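Local coordinates for protein putative alpha-L-fucosidase (Bacteroides thetaiotaomicron, PDB 4H41) that probably hydrolyses alpha-L-fucosyl linkages in the carbohydrate metabolism of host glycans, built on a TIM-barrel scaffold, at residues F60-R65 with M317-A322; G158-S163 with K182-I187; S314-M317 with A322-Q325. All blocks are in the same frame, centred on the assembly; numbering follows the deposited sequence.

How the contacts relate
Following the chain from the N terminus, helix 53-65 comes just after the first barrel strand, and contact 1 joins its last turns to residues 317-322, closing a loop of 251 intervening residues. Contact 2 is nested inside that loop: it pairs strand 157-162 with the helix 173-187 that follows it, and its centre lies about 27 Å from that of contact 1. Contact 3 is local, spanning the four residues between helix 313-316 and the approach to helix 324-337. It shares M317 and A322 with contact 1, their centres about 9 Å apart. Contact 1 thus ties the first helix of the eight-stranded barrel to its C-terminal end, contact 3 folds that end back on itself, and contact 2 packs one beta-alpha unit.

Contact 1. Residues F60-R65 with M317-A322; sequences FQHMKR and MSPQSA
An ST turn at S318 sets P319 against H62, and this proline-on-imidazole packing is the heart of the contact between the helix of 60-65 and the 317-322 loop. The turn is defined by its own bond: Q320 N donates to S318 OG at 2.9 Å, with an N-H...O angle of 156°. A type I beta turn from S318 to S321 lies over the same residues, closed by S321 N bonding to S318 O at 3.0 Å. P319 is therefore held at a bend, with its ring directed at the helix.

H62 has CG anti to its carbonyl carbon (chi1 -65°), which carries the imidazole out from the helix to meet the proline coming from the opposite direction. P319 CG sits over the middle of one face, 3.9 Å from the centroid of the H62 ring and only 11° off the ring normal, the geometry of a CH-pi contact. The rest of the pyrrolidine spreads across that face: P319 CD comes to 3.7 Å from H62 CG, whereas P319 CB reaches H62 CE1 at 4.0 Å. S318 OG and Q320 CB approach H62 CD2 obliquely, the former at 3.9 Å.

The polar side of the loop is met by the same helix one turn or more earlier, where D59 OD1 bonds both S318 OG and Q320 NE2, and E55 O also accepts from Q320 NE2. In the fold the contact lies where the barrel closes on itself: F313 of helix 313-316 packs on H62 and S318, and M63 reaches strand 34-39. Y330 of helix 324-337 touches P319 and bonds H62 O through its hydroxyl, placing this last helix alongside the first.

Contact 2. Residues G158-S163 with K182-I187; sequences GGWYIS and KQCKDI
W160 NE1 and C184 O, 3.4 Å apart across the contact, are both hydrogen-bonded to the hydroxyl of S188, so one serine oxygen serves the indole N-H of the strand and the backbone carbonyl of the helix. The indole lies against the helix with C184 over one face. C184 CB stands 3.5 Å from the centroid of the five-membered ring of W160 and 7° off its normal, a CH-pi contact. With SG anti to the carbonyl carbon (chi1 -70°), the thiol is turned over the same face: C184 SG reaches W160 CD2 at 3.6 Å, a sulfur-aromatic contact. Farther along the indole, I187 CG2 comes obliquely to W160 CZ2 at 3.9 Å, the two side chains crossing at about a right angle. A leucine in place of W160 would probably leave C184 without its aromatic face and the S188 hydroxyl without its indole donor. Around this pair, I143 of helix 136-151 touches both C184 and I187, and F157 meets the W160 ring edge-to-face. The evidence describes a buried beta-alpha packing of the TIM barrel, held by dispersion and sulfur-aromatic contact, with the indole N-H and the C184 carbonyl both meeting the S188 hydroxyl.

Contact 3. Residues S314-M317 with A322-Q325; sequences SHFM and AYLQ
F316 and Y323 both carry CG anti to the carbonyl carbon, chi1 -57° in F316 and -52° in Y323, and the two side chains lie side by side, pointing the same way. The torsion matters most for F316, whose CB starts away from the other segment while its ring end comes nearer. F316 CE1 meets Y323 CE2 at 3.7 Å and Y323 CD2 at 3.8 Å. The ring centroids are 5.8 Å apart and the planes inclined at 32°, an oblique aromatic pair. The H315 ring presents its edge, with H315 CD2 at 4.2 Å from Y323 CE2. H315 CB lies 3.6 Å above the F316 ring plane, over its centre, and both residues touch Y323. H315 O approaches Y323 CD2 obliquely at 3.5 Å. S321 OG, probably hydrogen-bonded to H315 O, also bonds Y323 N, while E312 OE1 and P47 O hold the two ring nitrogens of H315. The contact joins helix 313-316 to the start of helix 324-337, where A322, Y323 and L324 also pack on a neighbouring subunit. Chemically, the interface is aromatic and dispersive at its centre, with the H315 carbonyl and the Y323 amide both meeting the S321 hydroxyl and the imidazole's rotation fixed from outside.

Contact 1. Residues F60-R65 with M317-A322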
loop_
_atom_site.group_PDB
_atom_site.type_symbol
_atom_site.label_atom_id
_atom_site.label_comp_id
_atom_site.label_asym_id
_atom_site.label_seq_id
_atom_site.Cartn_x
_atom_site.Cartn_y
_atom_site.Cartn_z
ATOM N N PHE B 60 15.590 -15.354 -10.476
ATOM C CA PHE B 60 16.967 -15.298 -10.978
ATOM C C PHE B 60 16.968 -15.377 -12.515
ATOM O O PHE B 60 17.811 -14.751 -13.171
ATOM C CB PHE B 60 17.825 -16.390 -10.360
ATOM C CG PHE B 60 18.538 -15.961 -9.088
ATOM C CD1 PHE B 60 17.815 -15.649 -7.934
ATOM C CD2 PHE B 60 19.928 -15.897 -9.036
ATOM C CE1 PHE B 60 18.462 -15.250 -6.761
ATOM C CE2 PHE B 60 20.578 -15.541 -7.846
ATOM C CZ PHE B 60 19.839 -15.264 -6.706
ATOM N N GLN B 61 16.031 -16.143 -13.103
ATOM C CA GLN B 61 15.873 -16.202 -14.557
ATOM C C GLN B 61 15.457 -14.836 -15.130
ATOM O O GLN B 61 16.015 -14.422 -16.156
ATOM C CB GLN B 61 14.839 -17.249 -14.958
ATOM C CG GLN B 61 15.227 -18.686 -14.642
ATOM C CD GLN B 61 14.112 -19.603 -15.017
ATOM O OE1 GLN B 61 13.652 -19.574 -16.163
ATOM N NE2 GLN B 61 13.687 -20.477 -14.105
ATOM N N HIS B 62 14.534 -14.121 -14.442
ATOM C CA HIS B 62 14.088 -12.782 -14.887
ATOM C C HIS B 62 15.265 -11.805 -14.795
ATOM O O HIS B 62 15.431 -10.947 -15.660
ATOM C CB HIS B 62 12.868 -12.237 -14.066
ATOM C CG HIS B 62 11.584 -13.016 -14.211
ATOM N ND1 HIS B 62 11.079 -13.354 -15.459
ATOM C CD2 HIS B 62 10.700 -13.399 -13.266
ATOM C CE1 HIS B 62 9.941 -13.996 -15.231
ATOM N NE2 HIS B 62 9.676 -14.062 -13.919
HETATM N N MSE B 63 16.126 -11.974 -13.774
HETATM C CA MSE B 63 17.320 -11.137 -13.615
HETATM C C MSE B 63 18.316 -11.391 -14.712
HETATM O O MSE B 63 18.836 -10.457 -15.316
HETATM C CB MSE B 63 17.999 -11.416 -12.263
HETATM C CG MSE B 63 17.209 -10.975 -11.051
HETATM SE SE MSE B 63 18.152 -11.695 -9.489
HETATM C CE MSE B 63 16.727 -11.519 -8.190
ATOM N N LYS B 64 18.558 -12.670 -15.009
ATOM C CA LYS B 64 19.535 -13.041 -16.030
ATOM C C LYS B 64 19.164 -12.495 -17.395
ATOM O O LYS B 64 20.042 -12.037 -18.142
ATOM C CB LYS B 64 19.664 -14.564 -16.100
ATOM C CG LYS B 64 20.803 -15.086 -16.980
ATOM C CD LYS B 64 22.134 -14.840 -16.340
ATOM C CE LYS B 64 23.298 -15.406 -17.107
ATOM N NZ LYS B 64 24.532 -15.068 -16.374
ATOM N N ARG B 65 17.870 -12.503 -17.718
ATOM C CA ARG B 65 17.394 -11.978 -18.996
ATOM C C ARG B 65 17.828 -10.538 -19.233
ATOM O O ARG B 65 18.084 -10.174 -20.377
ATOM C CB ARG B 65 15.890 -12.086 -19.053
ATOM C CG ARG B 65 15.296 -11.661 -20.363
ATOM C CD ARG B 65 13.817 -11.845 -20.347
ATOM N NE ARG B 65 13.236 -11.473 -21.632
ATOM C CZ ARG B 65 11.939 -11.458 -21.893
ATOM N NH1 ARG B 65 11.058 -11.777 -20.948
ATOM N NH2 ARG B 65 11.508 -11.127 -23.099
HETATM N N MSE B 317 11.058 -4.477 -9.791
HETATM C CA MSE B 317 11.220 -4.634 -11.233
HETATM C C MSE B 317 10.865 -5.999 -11.739
HETATM O O MSE B 317 10.950 -6.221 -12.933
HETATM C CB MSE B 317 12.667 -4.316 -11.655
HETATM C CG MSE B 317 13.133 -2.997 -11.224
HETATM SE SE MSE B 317 14.978 -2.644 -11.897
HETATM C CE MSE B 317 14.598 -2.755 -13.819
ATOM N N SER B 318 10.461 -6.916 -10.897
ATOM C CA SER B 318 10.250 -8.268 -11.390
ATOM C C SER B 318 8.883 -8.517 -11.964
ATOM O O SER B 318 7.894 -8.203 -11.325
ATOM C CB SER B 318 10.452 -9.264 -10.258
ATOM O OG SER B 318 10.118 -10.583 -10.681
ATOM N N PRO B 319 8.786 -9.285 -13.065
ATOM C CA PRO B 319 7.462 -9.755 -13.523
ATOM C C PRO B 319 6.717 -10.633 -12.506
ATOM O O PRO B 319 5.495 -10.773 -12.580
ATOM C CB PRO B 319 7.821 -10.613 -14.776
ATOM C CG PRO B 319 9.091 -10.062 -15.255
ATOM C CD PRO B 319 9.858 -9.698 -13.988
ATOM N N GLN B 320 7.436 -11.186 -11.513
ATOM C CA GLN B 320 6.845 -12.019 -10.475
ATOM C C GLN B 320 6.416 -11.241 -9.242
ATOM O O GLN B 320 5.725 -11.804 -8.376
ATOM C CB GLN B 320 7.904 -13.061 -10.061
ATOM C CG GLN B 320 7.334 -14.219 -9.278
ATOM C CD GLN B 320 8.340 -15.321 -9.040
ATOM O OE1 GLN B 320 7.943 -16.430 -8.742
ATOM N NE2 GLN B 320 9.660 -15.059 -9.104
ATOM N N SER B 321 6.763 -9.962 -9.143
ATOM C CA SER B 321 6.406 -9.195 -7.962
ATOM C C SER B 321 4.893 -9.101 -7.742
ATOM O O SER B 321 4.121 -8.916 -8.688
ATOM C CB SER B 321 6.947 -7.772 -8.033
ATOM O OG SER B 321 6.590 -7.073 -6.850
ATOM N N ALA B 322 4.508 -9.048 -6.451
ATOM C CA ALA B 322 3.120 -8.771 -6.040
ATOM C C ALA B 322 2.691 -7.361 -6.466
ATOM O O ALA B 322 1.495 -7.074 -6.539
ATOM C CB ALA B 322 3.001 -8.908 -4.523
#

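Contact 2. Residues G158-S163 with K182-I187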
loop_
_atom_site.group_PDB
_atom_site.type_symbol
_atom_site.label_atom_id
_atom_site.label_comp_id
_atom_site.label_asym_id
_atom_site.label_seq_id
_atom_site.Cartn_x
_atom_site.Cartn_y
_atom_site.Cartn_z
ATOM N N GLY B 158 31.393 -14.212 -3.912
ATOM C CA GLY B 158 32.299 -13.293 -4.572
ATOM C C GLY B 158 32.579 -11.950 -3.975
ATOM O O GLY B 158 33.302 -11.167 -4.587
ATOM N N GLY B 159 31.994 -11.660 -2.840
ATOM C CA GLY B 159 32.161 -10.351 -2.245
ATOM C C GLY B 159 31.393 -10.144 -0.974
ATOM O O GLY B 159 30.625 -11.014 -0.547
ATOM N N TRP B 160 31.617 -8.983 -0.377
ATOM C CA TRP B 160 31.030 -8.580 0.889
ATOM C C TRP B 160 30.356 -7.238 0.770
ATOM O O TRP B 160 30.904 -6.321 0.162
ATOM C CB TRP B 160 32.128 -8.468 1.948
ATOM C CG TRP B 160 32.970 -9.701 2.096
ATOM C CD1 TRP B 160 34.103 -10.004 1.415
ATOM C CD2 TRP B 160 32.743 -10.788 3.010
ATOM N NE1 TRP B 160 34.661 -11.165 1.919
ATOM C CE2 TRP B 160 33.827 -11.685 2.875
ATOM C CE3 TRP B 160 31.734 -11.087 3.941
ATOM C CZ2 TRP B 160 33.931 -12.860 3.632
ATOM C CZ3 TRP B 160 31.871 -12.235 4.733
ATOM C CH2 TRP B 160 32.959 -13.104 4.568
ATOM N N TYR B 161 29.193 -7.102 1.373
ATOM C CA TYR B 161 28.474 -5.846 1.421
ATOM C C TYR B 161 28.505 -5.382 2.872
ATOM O O TYR B 161 28.000 -6.080 3.760
ATOM C CB TYR B 161 27.047 -5.982 0.866
ATOM C CG TYR B 161 26.200 -4.778 1.194
ATOM C CD1 TYR B 161 26.564 -3.505 0.756
ATOM C CD2 TYR B 161 25.086 -4.888 2.011
ATOM C CE1 TYR B 161 25.816 -2.382 1.096
ATOM C CE2 TYR B 161 24.302 -3.778 2.319
ATOM C CZ TYR B 161 24.700 -2.514 1.893
ATOM O OH TYR B 161 24.025 -1.387 2.244
ATOM N N ILE B 162 29.119 -4.234 3.127
ATOM C CA ILE B 162 29.220 -3.662 4.486
ATOM C C ILE B 162 27.936 -2.872 4.684
ATOM O O ILE B 162 27.764 -1.788 4.121
ATOM C CB ILE B 162 30.529 -2.852 4.625
ATOM C CG1 ILE B 162 31.752 -3.765 4.376
ATOM C CG2 ILE B 162 30.612 -2.193 6.007
ATOM C CD1 ILE B 162 32.988 -3.036 4.037
ATOM N N SER B 163 26.978 -3.498 5.376
ATOM C CA SER B 163 25.587 -3.067 5.450
ATOM C C SER B 163 25.266 -1.926 6.421
ATOM O O SER B 163 24.112 -1.475 6.428
ATOM C CB SER B 163 24.697 -4.276 5.778
ATOM O OG SER B 163 25.141 -4.880 6.975
ATOM N N LYS B 182 38.507 -4.772 6.646
ATOM C CA LYS B 182 39.779 -5.496 6.814
ATOM C C LYS B 182 39.543 -6.977 7.107
ATOM O O LYS B 182 40.243 -7.823 6.550
ATOM C CB LYS B 182 40.614 -4.880 7.935
ATOM C CG LYS B 182 41.948 -5.617 8.126
ATOM C CD LYS B 182 42.927 -4.884 8.972
ATOM C CE LYS B 182 44.097 -5.790 9.381
ATOM N NZ LYS B 182 44.875 -6.246 8.193
ATOM N N GLN B 183 38.612 -7.299 8.008
ATOM C CA GLN B 183 38.367 -8.710 8.336
ATOM C C GLN B 183 37.825 -9.462 7.134
ATOM O O GLN B 183 38.264 -10.558 6.849
ATOM C CB GLN B 183 37.431 -8.866 9.511
ATOM C CG GLN B 183 37.480 -10.294 10.065
ATOM C CD GLN B 183 36.443 -10.542 11.105
ATOM O OE1 GLN B 183 35.746 -9.621 11.527
ATOM N NE2 GLN B 183 36.241 -11.818 11.454
ATOM N N CYS B 184 36.897 -8.859 6.402
ATOM C CA CYS B 184 36.364 -9.468 5.175
ATOM C C CYS B 184 37.483 -9.782 4.179
ATOM O O CYS B 184 37.552 -10.877 3.610
ATOM C CB CYS B 184 35.334 -8.536 4.549
ATOM S SG CYS B 184 33.815 -8.411 5.510
ATOM N N LYS B 185 38.326 -8.813 3.930
ATOM C CA LYS B 185 39.395 -8.976 2.953
ATOM C C LYS B 185 40.438 -9.986 3.400
ATOM O O LYS B 185 40.863 -10.808 2.598
ATOM C CB LYS B 185 40.076 -7.636 2.666
ATOM C CG LYS B 185 39.190 -6.766 1.783
ATOM C CD LYS B 185 39.932 -5.790 0.967
ATOM C CE LYS B 185 39.039 -5.153 -0.078
ATOM N NZ LYS B 185 38.975 -5.968 -1.311
ATOM N N ASP B 186 40.841 -9.918 4.656
ATOM C CA ASP B 186 41.840 -10.850 5.210
ATOM C C ASP B 186 41.370 -12.287 5.152
ATOM O O ASP B 186 42.118 -13.144 4.694
ATOM C CB ASP B 186 42.150 -10.508 6.672
ATOM C CG ASP B 186 43.045 -9.303 6.880
ATOM O OD1 ASP B 186 43.626 -8.812 5.894
ATOM O OD2 ASP B 186 43.168 -8.850 8.039
ATOM N N ILE B 187 40.116 -12.561 5.593
ATOM C CA ILE B 187 39.647 -13.934 5.668
ATOM C C ILE B 187 39.412 -14.516 4.293
ATOM O O ILE B 187 39.479 -15.725 4.141
ATOM C CB ILE B 187 38.380 -14.056 6.566
ATOM C CG1 ILE B 187 38.284 -15.458 7.185
ATOM C CG2 ILE B 187 37.079 -13.662 5.809
ATOM C CD1 ILE B 187 37.309 -15.572 8.213
#

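Contact 3. Residues S314-M317 with A322-Q325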
loop_
_atom_site.group_PDB
_atom_site.type_symbol
_atom_site.label_atom_id
_atom_site.label_comp_id
_atom_site.label_asym_id
_atom_site.label_seq_id
_atom_site.Cartn_x
_atom_site.Cartn_y
_atom_site.Cartn_z
ATOM N N SER B 314 13.505 -7.872 -7.096
ATOM C CA SER B 314 12.388 -8.802 -6.816
ATOM C C SER B 314 11.047 -8.117 -6.512
ATOM O O SER B 314 10.013 -8.653 -6.889
ATOM C CB SER B 314 12.743 -9.777 -5.720
ATOM O OG SER B 314 13.882 -10.514 -6.156
ATOM N N HIS B 315 11.050 -7.034 -5.748
ATOM C CA HIS B 315 9.814 -6.322 -5.449
ATOM C C HIS B 315 9.465 -5.288 -6.483
ATOM O O HIS B 315 8.265 -5.039 -6.741
ATOM C CB HIS B 315 9.921 -5.602 -4.098
ATOM C CG HIS B 315 9.815 -6.502 -2.904
ATOM N ND1 HIS B 315 10.892 -7.217 -2.443
ATOM C CD2 HIS B 315 8.758 -6.750 -2.098
ATOM C CE1 HIS B 315 10.463 -7.879 -1.376
ATOM N NE2 HIS B 315 9.199 -7.585 -1.113
ATOM N N PHE B 316 10.475 -4.565 -6.981
ATOM C CA PHE B 316 10.199 -3.364 -7.750
ATOM C C PHE B 316 10.413 -3.438 -9.254
ATOM O O PHE B 316 9.920 -2.545 -9.930
ATOM C CB PHE B 316 10.952 -2.186 -7.145
ATOM C CG PHE B 316 10.573 -2.022 -5.686
ATOM C CD1 PHE B 316 9.295 -1.630 -5.326
ATOM C CD2 PHE B 316 11.482 -2.301 -4.674
ATOM C CE1 PHE B 316 8.927 -1.495 -3.985
ATOM C CE2 PHE B 316 11.115 -2.143 -3.324
ATOM C CZ PHE B 316 9.831 -1.785 -2.996
HETATM N N MSE B 317 11.058 -4.477 -9.791
HETATM C CA MSE B 317 11.220 -4.634 -11.233
HETATM C C MSE B 317 10.865 -5.999 -11.739
HETATM O O MSE B 317 10.950 -6.221 -12.933
HETATM C CB MSE B 317 12.667 -4.316 -11.655
HETATM C CG MSE B 317 13.133 -2.997 -11.224
HETATM SE SE MSE B 317 14.978 -2.644 -11.897
HETATM C CE MSE B 317 14.598 -2.755 -13.819
ATOM N N ALA B 322 4.508 -9.048 -6.451
ATOM C CA ALA B 322 3.120 -8.771 -6.040
ATOM C C ALA B 322 2.691 -7.361 -6.466
ATOM O O ALA B 322 1.495 -7.074 -6.539
ATOM C CB ALA B 322 3.001 -8.908 -4.523
ATOM N N TYR B 323 3.666 -6.449 -6.694
ATOM C CA TYR B 323 3.421 -5.112 -7.173
ATOM C C TYR B 323 3.473 -5.201 -8.685
ATOM O O TYR B 323 4.558 -5.190 -9.268
ATOM C CB TYR B 323 4.473 -4.109 -6.636
ATOM C CG TYR B 323 4.675 -4.133 -5.137
ATOM C CD1 TYR B 323 3.615 -4.436 -4.265
ATOM C CD2 TYR B 323 5.893 -3.776 -4.575
ATOM C CE1 TYR B 323 3.773 -4.358 -2.889
ATOM C CE2 TYR B 323 6.075 -3.748 -3.194
ATOM C CZ TYR B 323 5.014 -4.040 -2.355
ATOM O OH TYR B 323 5.165 -4.035 -0.990
ATOM N N LEU B 324 2.312 -5.280 -9.329
ATOM C CA LEU B 324 2.232 -5.521 -10.779
ATOM C C LEU B 324 2.791 -4.357 -11.589
ATOM O O LEU B 324 3.150 -4.553 -12.747
ATOM C CB LEU B 324 0.820 -5.867 -11.228
ATOM C CG LEU B 324 0.200 -7.121 -10.550
ATOM C CD1 LEU B 324 -1.185 -7.387 -11.115
ATOM C CD2 LEU B 324 1.076 -8.331 -10.745
ATOM N N GLN B 325 2.982 -3.193 -10.959
ATOM C CA GLN B 325 3.642 -2.041 -11.596
ATOM C C GLN B 325 5.106 -2.369 -11.891
ATOM O O GLN B 325 5.716 -1.752 -12.762
ATOM C CB GLN B 325 3.562 -0.764 -10.711
ATOM C CG GLN B 325 2.160 -0.440 -10.161
ATOM C CD GLN B 325 1.860 -1.071 -8.812
ATOM O OE1 GLN B 325 2.391 -2.139 -8.461
ATOM N NE2 GLN B 325 1.027 -0.437 -8.018
#